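Local coordinates for putative sensory box/GGDEF family protein (Vibrio parahaemolyticus, PDB 3LID) that probably makes cyclic di-GMP from two GTP through a GGDEF domain, and is represented here by its extracellular PDC-fold sensor domain, at residues Y79-F84 with R94-F99; I109-S114 with R139-L144; S151-M156 with V169-I174. All blocks are in the same frame, centred on the assembly; numbering follows the deposited sequence.

Contact 1: Y79-F84 with R94-F99. With PO4 (phosphate ion), chain C.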
loop_
_atom_site.group_PDB
_atom_site.type_symbol
_atom_site.label_atom_id
_atom_site.label_comp_id
_atom_site.label_asym_id
_atom_site.label_seq_id
_atom_site.Cartn_x
_atom_site.Cartn_y
_atom_site.Cartn_z
ATOM N N TYR A 79 -5.887 -7.422 0.100
ATOM C CA TYR A 79 -7.021 -6.595 0.648
ATOM C C TYR A 79 -7.278 -6.900 2.105
ATOM O O TYR A 79 -7.533 -8.051 2.448
ATOM C CB TYR A 79 -8.314 -6.802 -0.150
ATOM C CG TYR A 79 -8.124 -6.536 -1.603
ATOM C CD1 TYR A 79 -8.018 -5.238 -2.072
ATOM C CD2 TYR A 79 -7.981 -7.609 -2.530
ATOM C CE1 TYR A 79 -7.816 -4.965 -3.421
ATOM C CE2 TYR A 79 -7.796 -7.333 -3.883
ATOM C CZ TYR A 79 -7.650 -6.023 -4.304
ATOM O OH TYR A 79 -7.448 -5.747 -5.639
ATOM N N LYS A 80 -7.132 -5.885 2.955
ATOM C CA LYS A 80 -7.407 -6.021 4.366
ATOM C C LYS A 80 -8.952 -5.934 4.627
ATOM O O LYS A 80 -9.461 -6.558 5.532
ATOM C CB LYS A 80 -6.636 -4.941 5.103
ATOM C CG LYS A 80 -6.750 -5.152 6.605
ATOM C CD LYS A 80 -5.509 -4.605 7.300
ATOM C CE LYS A 80 -5.540 -4.920 8.769
ATOM N NZ LYS A 80 -6.619 -4.118 9.416
ATOM N N GLN A 81 -9.656 -5.228 3.768
ATOM C CA GLN A 81 -11.113 -5.194 3.833
ATOM C C GLN A 81 -11.653 -5.023 2.469
ATOM O O GLN A 81 -11.010 -4.446 1.629
ATOM C CB GLN A 81 -11.603 -3.900 4.602
ATOM C CG GLN A 81 -11.099 -3.861 6.039
ATOM C CD GLN A 81 -11.646 -2.616 6.740
ATOM O OE1 GLN A 81 -10.951 -1.580 6.901
ATOM N NE2 GLN A 81 -12.915 -2.693 7.093
ATOM N N ILE A 82 -12.893 -5.502 2.259
ATOM C CA ILE A 82 -13.625 -5.306 1.031
ATOM C C ILE A 82 -15.041 -4.960 1.520
ATOM O O ILE A 82 -15.620 -5.732 2.298
ATOM C CB ILE A 82 -13.699 -6.576 0.181
ATOM C CG1 ILE A 82 -12.235 -6.966 -0.210
ATOM C CG2 ILE A 82 -14.571 -6.309 -1.118
ATOM C CD1 ILE A 82 -12.229 -8.325 -0.976
ATOM N N ARG A 83 -15.521 -3.776 1.134
ATOM C CA ARG A 83 -16.774 -3.280 1.685
ATOM C C ARG A 83 -17.668 -2.707 0.624
ATOM O O ARG A 83 -17.256 -2.228 -0.441
ATOM C CB ARG A 83 -16.470 -2.122 2.596
ATOM C CG ARG A 83 -15.820 -2.604 3.935
ATOM C CD ARG A 83 -15.492 -1.406 4.882
ATOM N NE ARG A 83 -14.367 -0.644 4.276
ATOM C CZ ARG A 83 -13.860 0.464 4.836
ATOM N NH1 ARG A 83 -14.393 0.959 5.994
ATOM N NH2 ARG A 83 -12.793 1.065 4.285
ATOM N N PHE A 84 -18.959 -2.696 0.962
ATOM C CA PHE A 84 -19.901 -1.915 0.183
ATOM C C PHE A 84 -20.528 -0.926 1.189
ATOM O O PHE A 84 -20.969 -1.323 2.284
ATOM C CB PHE A 84 -21.032 -2.789 -0.417
ATOM C CG PHE A 84 -21.925 -1.998 -1.315
ATOM C CD1 PHE A 84 -21.495 -1.648 -2.597
ATOM C CD2 PHE A 84 -23.137 -1.465 -0.806
ATOM C CE1 PHE A 84 -22.271 -0.869 -3.422
ATOM C CE2 PHE A 84 -23.980 -0.620 -1.674
ATOM C CZ PHE A 84 -23.508 -0.371 -2.983
ATOM N N ARG A 94 -19.231 -5.919 4.811
ATOM C CA ARG A 94 -17.845 -5.680 5.225
ATOM C C ARG A 94 -17.134 -7.025 5.441
ATOM O O ARG A 94 -17.461 -7.766 6.389
ATOM C CB ARG A 94 -17.874 -4.923 6.563
ATOM C CG ARG A 94 -16.486 -4.659 7.139
ATOM C CD ARG A 94 -16.556 -3.625 8.270
ATOM N NE ARG A 94 -15.209 -3.336 8.739
ATOM C CZ ARG A 94 -14.841 -3.239 10.028
ATOM N NH1 ARG A 94 -15.710 -3.391 11.051
ATOM N NH2 ARG A 94 -13.539 -2.996 10.296
ATOM N N ILE A 95 -16.201 -7.327 4.541
ATOM C CA ILE A 95 -15.392 -8.554 4.709
ATOM C C ILE A 95 -14.064 -8.048 5.186
ATOM O O ILE A 95 -13.534 -7.094 4.640
ATOM C CB ILE A 95 -15.282 -9.262 3.335
ATOM C CG1 ILE A 95 -16.649 -9.917 2.920
ATOM C CG2 ILE A 95 -14.096 -10.234 3.261
ATOM C CD1 ILE A 95 -17.408 -10.554 3.902
ATOM N N LYS A 96 -13.524 -8.746 6.177
ATOM C CA LYS A 96 -12.179 -8.415 6.733
ATOM C C LYS A 96 -11.306 -9.634 6.485
ATOM O O LYS A 96 -11.794 -10.777 6.545
ATOM C CB LYS A 96 -12.216 -8.116 8.248
ATOM C CG LYS A 96 -13.129 -6.899 8.506
ATOM C CD LYS A 96 -13.244 -6.717 9.960
ATOM C CE LYS A 96 -11.851 -6.128 10.468
ATOM N NZ LYS A 96 -11.936 -5.628 11.914
ATOM N N TYR A 97 -10.005 -9.379 6.241
ATOM C CA TYR A 97 -9.088 -10.494 5.957
ATOM C C TYR A 97 -7.832 -10.248 6.766
ATOM O O TYR A 97 -7.322 -9.084 6.896
ATOM C CB TYR A 97 -8.791 -10.557 4.436
ATOM C CG TYR A 97 -7.636 -11.514 4.133
ATOM C CD1 TYR A 97 -7.847 -12.901 4.196
ATOM C CD2 TYR A 97 -6.398 -11.002 3.779
ATOM C CE1 TYR A 97 -6.818 -13.787 3.886
ATOM C CE2 TYR A 97 -5.315 -11.865 3.463
ATOM C CZ TYR A 97 -5.564 -13.238 3.514
ATOM O OH TYR A 97 -4.499 -14.069 3.205
ATOM N N ASP A 98 -7.295 -11.345 7.316
ATOM C CA ASP A 98 -6.119 -11.222 8.145
ATOM C C ASP A 98 -4.997 -12.072 7.502
ATOM O O ASP A 98 -5.141 -13.282 7.439
ATOM C CB ASP A 98 -6.381 -11.884 9.522
ATOM C CG ASP A 98 -5.130 -11.854 10.424
ATOM O OD1 ASP A 98 -4.673 -10.774 10.831
ATOM O OD2 ASP A 98 -4.660 -12.941 10.795
ATOM N N PHE A 99 -3.968 -11.412 6.965
ATOM C CA PHE A 99 -3.013 -12.214 6.141
ATOM C C PHE A 99 -2.223 -13.196 6.946
ATOM O O PHE A 99 -1.852 -14.237 6.447
ATOM C CB PHE A 99 -2.142 -11.326 5.234
ATOM C CG PHE A 99 -1.038 -10.543 5.933
ATOM C CD1 PHE A 99 0.236 -11.128 6.182
ATOM C CD2 PHE A 99 -1.193 -9.189 6.217
ATOM C CE1 PHE A 99 1.298 -10.369 6.761
ATOM C CE2 PHE A 99 -0.156 -8.419 6.822
ATOM C CZ PHE A 99 1.120 -9.024 7.083
HETATM P P PO4 C . -11.159 2.691 7.079
HETATM O O1 PO4 C . -11.093 1.347 7.829
HETATM O O2 PO4 C . -12.630 3.103 7.220
HETATM O O3 PO4 C . -10.832 2.545 5.620
HETATM O O4 PO4 C . -10.257 3.721 7.749
#
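R83 and R94 run side by side from neighbouring strands of an antiparallel beta hairpin in the sheet of the extracellular PDC-fold sensor, both pointing off the same face. They form a non-hydrogen-bonded pair and touch through their aliphatic stems, R83 CG lying 3.9 Å from R94 CG, while the guanidinium planes are turned 47° to each other. Arginine suits this place because its long apolar stem can pack while the guanidinium still reaches the phosphate or a buried carbonyl. R83 kinks late, at chi3 (-70°), which brings the edge of its guanidinium to the phosphate. There NH1 of R83 donates to phosphate O2 over 3.0 Å and NH2 to O3 over 2.8 Å. E91 also pairs with R83 NH1, probably offsetting charge and fixing the rotation of the group. R94 stays extended from CG to NE, passing close to Q81, and spends NH1 on the carbonyl of I109.

On the other face I82 and I95 meet at their CB atoms, 4.4 Å apart, and both lean on W69 of helix 59-76, a place for branched apolar side chains. This pair is hydrogen-bonded in both directions, the link from I95 N to I82 O being nearly straight at 174°. Farther along, Y97 lies obliquely against the backbone of Y79, with Y97 CD2 3.4 Å from Y79 O.

Contact 2: I109-S114 with R139-L144; sequences ILRDKS and RDKGEL. With PO4 (phosphate ion), chain C.
R111 reaches from the loop before helix 117-124 to D140, at the start of the type I' beta turn that joins strands 131-140 and 143-144 of the PDC-fold sheet. The charged link is a salt bridge in which R111 NH1 donates to D140 OD1 over 2.7 Å. The carboxylate oxygen lies near the guanidinium plane at its edge, but is itself approached from above the carboxylate plane, and the two planes are 58° apart. Bends at chi2 (90°) and chi3 (40°) turn the chain sharply and present NH1 to D140. E91 holds R111 NE, so acidic partners meet the group at two nitrogens.

Anion binding is the second kind of interaction. K113 bends at chi2 and then runs straight, delivering NZ to phosphate O2 at 2.7 Å; NZ also stands 3.2 Å above one face of the R111 guanidinium, toward its rim, a closeness the nearby anion probably makes tolerable. From the other segment, the backbone N of R139 donates to phosphate O4 over 2.9 Å. A water joins the groups: it accepts from R111 NH2 and lies 2.8 Å from R139 O and 2.7 Å from phosphate O1, though it cannot donate to every acceptor near it.

Local bonds shape both segments. D112 OD1 takes the backbone N of S114 in an Asx turn and also the S114 hydroxyl, a natural use of a short acidic side chain. In the beta turn, G142 adopts a positive phi, which glycine accepts readily, and its O receives R139 NH1 over 3.0 Å, in the arginine's guanidinium plane.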
loop_
_atom_site.group_PDB
_atom_site.type_symbol
_atom_site.label_atom_id
_atom_site.label_comp_id
_atom_site.label_asym_id
_atom_site.label_seq_id
_atom_site.Cartn_x
_atom_site.Cartn_y
_atom_site.Cartn_z
ATOM N N ILE A 109 -19.891 -5.431 12.467
ATOM C CA ILE A 109 -19.532 -4.146 13.097
ATOM C C ILE A 109 -19.547 -3.149 11.902
ATOM O O ILE A 109 -18.565 -3.106 11.134
ATOM C CB ILE A 109 -18.172 -4.152 13.793
ATOM C CG1 ILE A 109 -18.227 -5.140 15.007
ATOM C CG2 ILE A 109 -17.846 -2.753 14.339
ATOM C CD1 ILE A 109 -16.871 -5.452 15.555
ATOM N N LEU A 110 -20.706 -2.488 11.682
ATOM C CA LEU A 110 -20.942 -1.687 10.491
ATOM C C LEU A 110 -21.075 -0.227 10.922
ATOM O O LEU A 110 -21.877 0.087 11.810
ATOM C CB LEU A 110 -22.188 -2.157 9.787
ATOM C CG LEU A 110 -22.076 -3.606 9.344
ATOM C CD1 LEU A 110 -23.381 -4.104 8.738
ATOM C CD2 LEU A 110 -20.951 -3.761 8.270
ATOM N N ARG A 111 -20.298 0.664 10.337
ATOM C CA ARG A 111 -20.231 2.049 10.841
ATOM C C ARG A 111 -20.588 3.052 9.773
ATOM O O ARG A 111 -20.567 2.769 8.564
ATOM C CB ARG A 111 -18.793 2.373 11.230
ATOM C CG ARG A 111 -18.309 1.666 12.502
ATOM C CD ARG A 111 -17.648 0.296 12.224
ATOM N NE ARG A 111 -16.750 0.137 11.047
ATOM C CZ ARG A 111 -15.414 0.227 11.031
ATOM N NH1 ARG A 111 -14.691 0.511 12.135
ATOM N NH2 ARG A 111 -14.794 0.031 9.898
ATOM N N ASP A 112 -20.957 4.245 10.255
ATOM C CA ASP A 112 -21.187 5.361 9.328
ATOM C C ASP A 112 -19.847 6.055 9.040
ATOM O O ASP A 112 -19.252 6.665 9.938
ATOM C CB ASP A 112 -22.108 6.349 10.095
ATOM C CG ASP A 112 -22.346 7.609 9.353
ATOM O OD1 ASP A 112 -21.800 7.851 8.251
ATOM O OD2 ASP A 112 -23.172 8.359 9.894
ATOM N N LYS A 113 -19.371 5.964 7.777
ATOM C CA LYS A 113 -18.071 6.494 7.367
ATOM C C LYS A 113 -18.211 7.818 6.660
ATOM O O LYS A 113 -17.283 8.308 5.999
ATOM C CB LYS A 113 -17.392 5.512 6.433
ATOM C CG LYS A 113 -17.007 4.267 7.167
ATOM C CD LYS A 113 -15.701 4.467 7.995
ATOM C CE LYS A 113 -15.462 3.256 8.881
ATOM N NZ LYS A 113 -14.065 3.313 9.538
ATOM N N SER A 114 -19.419 8.407 6.769
ATOM C CA SER A 114 -19.653 9.610 5.985
ATOM C C SER A 114 -18.774 10.819 6.310
ATOM O O SER A 114 -18.659 11.728 5.425
ATOM C CB SER A 114 -21.130 9.984 6.016
ATOM O OG SER A 114 -21.460 10.379 7.346
ATOM N N ARG A 139 -9.100 3.796 10.436
ATOM C CA ARG A 139 -9.695 4.258 11.702
ATOM C C ARG A 139 -11.033 3.531 11.952
ATOM O O ARG A 139 -11.685 3.044 11.012
ATOM C CB ARG A 139 -10.001 5.768 11.612
ATOM C CG ARG A 139 -8.678 6.625 11.581
ATOM C CD ARG A 139 -8.914 8.167 11.484
ATOM N NE ARG A 139 -7.579 8.805 11.537
ATOM C CZ ARG A 139 -6.973 9.372 12.570
ATOM N NH1 ARG A 139 -7.537 9.468 13.792
ATOM N NH2 ARG A 139 -5.732 9.899 12.359
ATOM N N ASP A 140 -11.426 3.532 13.246
ATOM C CA ASP A 140 -12.755 3.008 13.718
ATOM C C ASP A 140 -13.335 4.159 14.526
ATOM O O ASP A 140 -12.738 4.560 15.532
ATOM C CB ASP A 140 -12.561 1.867 14.742
ATOM C CG ASP A 140 -11.883 0.657 14.209
ATOM O OD1 ASP A 140 -12.105 0.264 13.029
ATOM O OD2 ASP A 140 -11.186 -0.011 15.037
ATOM N N LYS A 141 -14.515 4.655 14.113
ATOM C CA LYS A 141 -15.182 5.805 14.785
ATOM C C LYS A 141 -14.201 6.941 14.996
ATOM O O LYS A 141 -14.089 7.535 16.101
ATOM C CB LYS A 141 -15.786 5.297 16.105
ATOM C CG LYS A 141 -16.977 4.384 15.778
ATOM C CD LYS A 141 -17.506 3.716 17.037
ATOM C CE LYS A 141 -18.977 3.920 17.076
ATOM N NZ LYS A 141 -19.006 5.380 17.351
ATOM N N GLY A 142 -13.385 7.179 13.938
ATOM C CA GLY A 142 -12.392 8.206 13.971
ATOM C C GLY A 142 -11.114 7.953 14.785
ATOM O O GLY A 142 -10.280 8.845 14.866
ATOM N N GLU A 143 -10.990 6.820 15.447
ATOM C CA GLU A 143 -9.828 6.543 16.265
ATOM C C GLU A 143 -8.904 5.673 15.450
ATOM O O GLU A 143 -9.361 4.735 14.814
ATOM C CB GLU A 143 -10.259 5.727 17.489
ATOM C CG GLU A 143 -11.228 6.577 18.351
ATOM C CD GLU A 143 -11.690 5.862 19.656
ATOM O OE1 GLU A 143 -11.122 4.786 20.032
ATOM O OE2 GLU A 143 -12.635 6.412 20.303
ATOM N N LEU A 144 -7.617 5.879 15.587
ATOM C CA LEU A 144 -6.724 4.995 14.836
ATOM C C LEU A 144 -6.854 3.507 15.210
ATOM O O LEU A 144 -6.920 3.143 16.411
ATOM C CB LEU A 144 -5.248 5.420 15.047
ATOM C CG LEU A 144 -4.922 6.777 14.350
ATOM C CD1 LEU A 144 -3.543 7.242 14.902
ATOM C CD2 LEU A 144 -4.786 6.545 12.825
HETATM P P PO4 C . -11.159 2.691 7.079
HETATM O O1 PO4 C . -11.093 1.347 7.829
HETATM O O2 PO4 C . -12.630 3.103 7.220
HETATM O O3 PO4 C . -10.832 2.545 5.620
HETATM O O4 PO4 C . -10.257 3.721 7.749
HETATM O O HOH W 1 -11.939 0.357 10.178
#

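Contact 3: S151-M156 with V169-I174. With PO4 (phosphate ion), chain C.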
loop_
_atom_site.group_PDB
_atom_site.type_symbol
_atom_site.label_atom_id
_atom_site.label_comp_id
_atom_site.label_asym_id
_atom_site.label_seq_id
_atom_site.Cartn_x
_atom_site.Cartn_y
_atom_site.Cartn_z
ATOM N N SER A 151 -3.453 2.021 4.504
ATOM C CA SER A 151 -4.295 1.418 3.435
ATOM C C SER A 151 -4.395 2.367 2.291
ATOM O O SER A 151 -4.476 3.584 2.481
ATOM C CB SER A 151 -5.793 1.208 3.864
ATOM O OG SER A 151 -5.991 0.133 4.701
ATOM N N LEU A 152 -4.390 1.779 1.078
ATOM C CA LEU A 152 -4.638 2.514 -0.147
ATOM C C LEU A 152 -6.046 2.078 -0.601
ATOM O O LEU A 152 -6.295 0.911 -0.897
ATOM C CB LEU A 152 -3.539 2.130 -1.153
ATOM C CG LEU A 152 -3.449 3.125 -2.335
ATOM C CD1 LEU A 152 -2.042 2.924 -3.123
ATOM C CD2 LEU A 152 -4.634 2.989 -3.236
ATOM N N ARG A 153 -6.989 2.993 -0.512
ATOM C CA ARG A 153 -8.415 2.571 -0.675
ATOM C C ARG A 153 -8.789 2.768 -2.146
ATOM O O ARG A 153 -8.713 3.869 -2.687
ATOM C CB ARG A 153 -9.314 3.488 0.207
ATOM C CG ARG A 153 -9.120 3.097 1.706
ATOM C CD ARG A 153 -9.676 4.236 2.622
ATOM N NE ARG A 153 -9.381 3.956 4.010
ATOM C CZ ARG A 153 -8.214 4.220 4.578
ATOM N NH1 ARG A 153 -7.196 4.755 3.830
ATOM N NH2 ARG A 153 -8.040 3.921 5.864
ATOM N N ILE A 154 -9.254 1.700 -2.781
ATOM C CA ILE A 154 -9.801 1.793 -4.164
ATOM C C ILE A 154 -11.330 2.098 -3.990
ATOM O O ILE A 154 -11.962 1.470 -3.104
ATOM C CB ILE A 154 -9.669 0.467 -4.857
ATOM C CG1 ILE A 154 -8.214 -0.087 -4.682
ATOM C CG2 ILE A 154 -10.076 0.635 -6.318
ATOM C CD1 ILE A 154 -7.120 0.870 -5.243
ATOM N N LEU A 155 -11.838 3.038 -4.765
ATOM C CA LEU A 155 -13.196 3.569 -4.596
ATOM C C LEU A 155 -13.917 3.495 -5.911
ATOM O O LEU A 155 -13.361 3.840 -6.918
ATOM C CB LEU A 155 -13.060 5.011 -4.195
ATOM C CG LEU A 155 -12.187 5.241 -2.959
ATOM C CD1 LEU A 155 -11.995 6.767 -2.807
ATOM C CD2 LEU A 155 -12.976 4.699 -1.644
ATOM N N MET A 156 -15.178 2.996 -5.895
ATOM C CA MET A 156 -15.943 2.883 -7.149
ATOM C C MET A 156 -17.428 3.013 -6.782
ATOM O O MET A 156 -18.000 2.078 -6.178
ATOM C CB MET A 156 -15.618 1.512 -7.791
ATOM C CG MET A 156 -16.336 1.242 -9.122
ATOM S SD MET A 156 -16.026 -0.409 -9.628
ATOM C CE MET A 156 -17.087 -0.260 -11.023
ATOM N N VAL A 169 -15.536 -0.303 -1.873
ATOM C CA VAL A 169 -14.303 0.220 -1.320
ATOM C C VAL A 169 -13.415 -0.956 -1.002
ATOM O O VAL A 169 -13.826 -1.899 -0.298
ATOM C CB VAL A 169 -14.557 0.960 0.013
ATOM C CG1 VAL A 169 -13.244 1.503 0.576
ATOM C CG2 VAL A 169 -15.539 2.150 -0.221
ATOM N N LEU A 170 -12.162 -0.895 -1.481
ATOM C CA LEU A 170 -11.249 -2.012 -1.213
ATOM C C LEU A 170 -10.030 -1.446 -0.508
ATOM O O LEU A 170 -9.458 -0.507 -0.998
ATOM C CB LEU A 170 -10.768 -2.614 -2.593
ATOM C CG LEU A 170 -11.906 -2.748 -3.635
ATOM C CD1 LEU A 170 -11.317 -3.155 -4.983
ATOM C CD2 LEU A 170 -12.854 -3.841 -3.070
ATOM N N ASN A 171 -9.634 -2.003 0.601
ATOM C CA ASN A 171 -8.501 -1.455 1.368
ATOM C C ASN A 171 -7.309 -2.322 1.025
ATOM O O ASN A 171 -7.154 -3.414 1.569
ATOM C CB ASN A 171 -8.774 -1.498 2.879
ATOM C CG ASN A 171 -9.673 -0.393 3.312
ATOM O OD1 ASN A 171 -10.655 -0.068 2.601
ATOM N ND2 ASN A 171 -9.346 0.238 4.440
ATOM N N VAL A 172 -6.438 -1.745 0.212
ATOM C CA VAL A 172 -5.142 -2.399 -0.142
ATOM C C VAL A 172 -4.174 -2.198 1.015
ATOM O O VAL A 172 -3.941 -1.073 1.496
ATOM C CB VAL A 172 -4.614 -1.827 -1.467
ATOM C CG1 VAL A 172 -3.177 -2.416 -1.725
ATOM C CG2 VAL A 172 -5.617 -2.123 -2.653
ATOM N N ASP A 173 -3.669 -3.296 1.516
ATOM C CA ASP A 173 -2.931 -3.345 2.782
ATOM C C ASP A 173 -1.413 -3.107 2.481
ATOM O O ASP A 173 -0.685 -3.956 1.924
ATOM C CB ASP A 173 -3.157 -4.750 3.307
ATOM C CG ASP A 173 -2.382 -5.051 4.591
ATOM O OD1 ASP A 173 -1.565 -4.258 5.044
ATOM O OD2 ASP A 173 -2.614 -6.128 5.122
ATOM N N ILE A 174 -0.979 -1.868 2.718
ATOM C CA ILE A 174 0.442 -1.521 2.443
ATOM C C ILE A 174 1.437 -2.285 3.328
ATOM O O ILE A 174 2.547 -2.636 2.881
ATOM C CB ILE A 174 0.606 0.008 2.650
ATOM C CG1 ILE A 174 -0.276 0.797 1.634
ATOM C CG2 ILE A 174 2.082 0.459 2.501
ATOM C CD1 ILE A 174 0.059 0.511 0.097
HETATM P P PO4 C . -11.159 2.691 7.079
HETATM O O1 PO4 C . -11.093 1.347 7.829
HETATM O O2 PO4 C . -12.630 3.103 7.220
HETATM O O3 PO4 C . -10.832 2.545 5.620
HETATM O O4 PO4 C . -10.257 3.721 7.749
#
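L155 and V169 interlock on one face of an antiparallel hairpin: the CD2 methyl of L155 settles between the two branches of V169, 3.9 Å from both CG1 and CG2. The side chains lie alongside each other and point the same way. A branched leucine tip and a forked valine fit well, since one methyl fills the notch between two.

The reverse face is a chain of similar fits. The CB of I154 packs against L170, 4.0 Å from both its CB and its CD1, while I154 CG1 crosses V172 at a slant and meets its CG2. Next along, L152 CB touches both V172 CB and I174 CD1, each 4.1 Å away, the two approaching it roughly at right angles. I174 opens helix 174-181, so the strand's apolar surface passes directly into the helix. Four backbone bonds bind the pairs L152 with V172 and I154 with L170.

On the L155 face, where the sheet turns polar, R153 crosses N171 with their flat groups 73° apart. The amide oxygen OD1 lies 3.6 Å from R153 CG, and the arginine, extended from CG to NE, carries its guanidinium past it to the phosphate. S151 CB lies above one face of that guanidinium, toward its rim. Phosphate O3 is gripped from both strands, by R153 NE at 2.6 Å and by N171 ND2 at 3.0 Å, the latter almost straight (172°). A small amide suits N171, whose two ends serve different partners: OD1 accepts from R83, while ND2 also meets E138.

The hairpin forms the middle of the sheet, flanked by strands 79-86 and 131-140; the face of I154, L170 and V172 rests on the long helix 9-45, and L155 packs against Y118, Y121 and A122 of helix 117-124.

All three contacts serve one sheet and one phosphate. Contacts 1 and 3, with centres about 10 Å apart, are joined as adjacent hairpins by probable backbone bonds, K80 N to N171 O at 2.8 Å and R83 N to V169 O at 2.9 Å. Contact 2 lies about 14 Å from contact 1 and 15 Å from contact 3, centre to centre; it meets contact 1 where R94 CZ lies 3.3 Å from R111 NH2, but does not touch contact 3. The three converge on the anion, with Y118 and R116 completing its shell. The phosphate probably came from the crystallisation liquor, yet its basic pocket is consistent with the ligand-binding site of other PDC sensors.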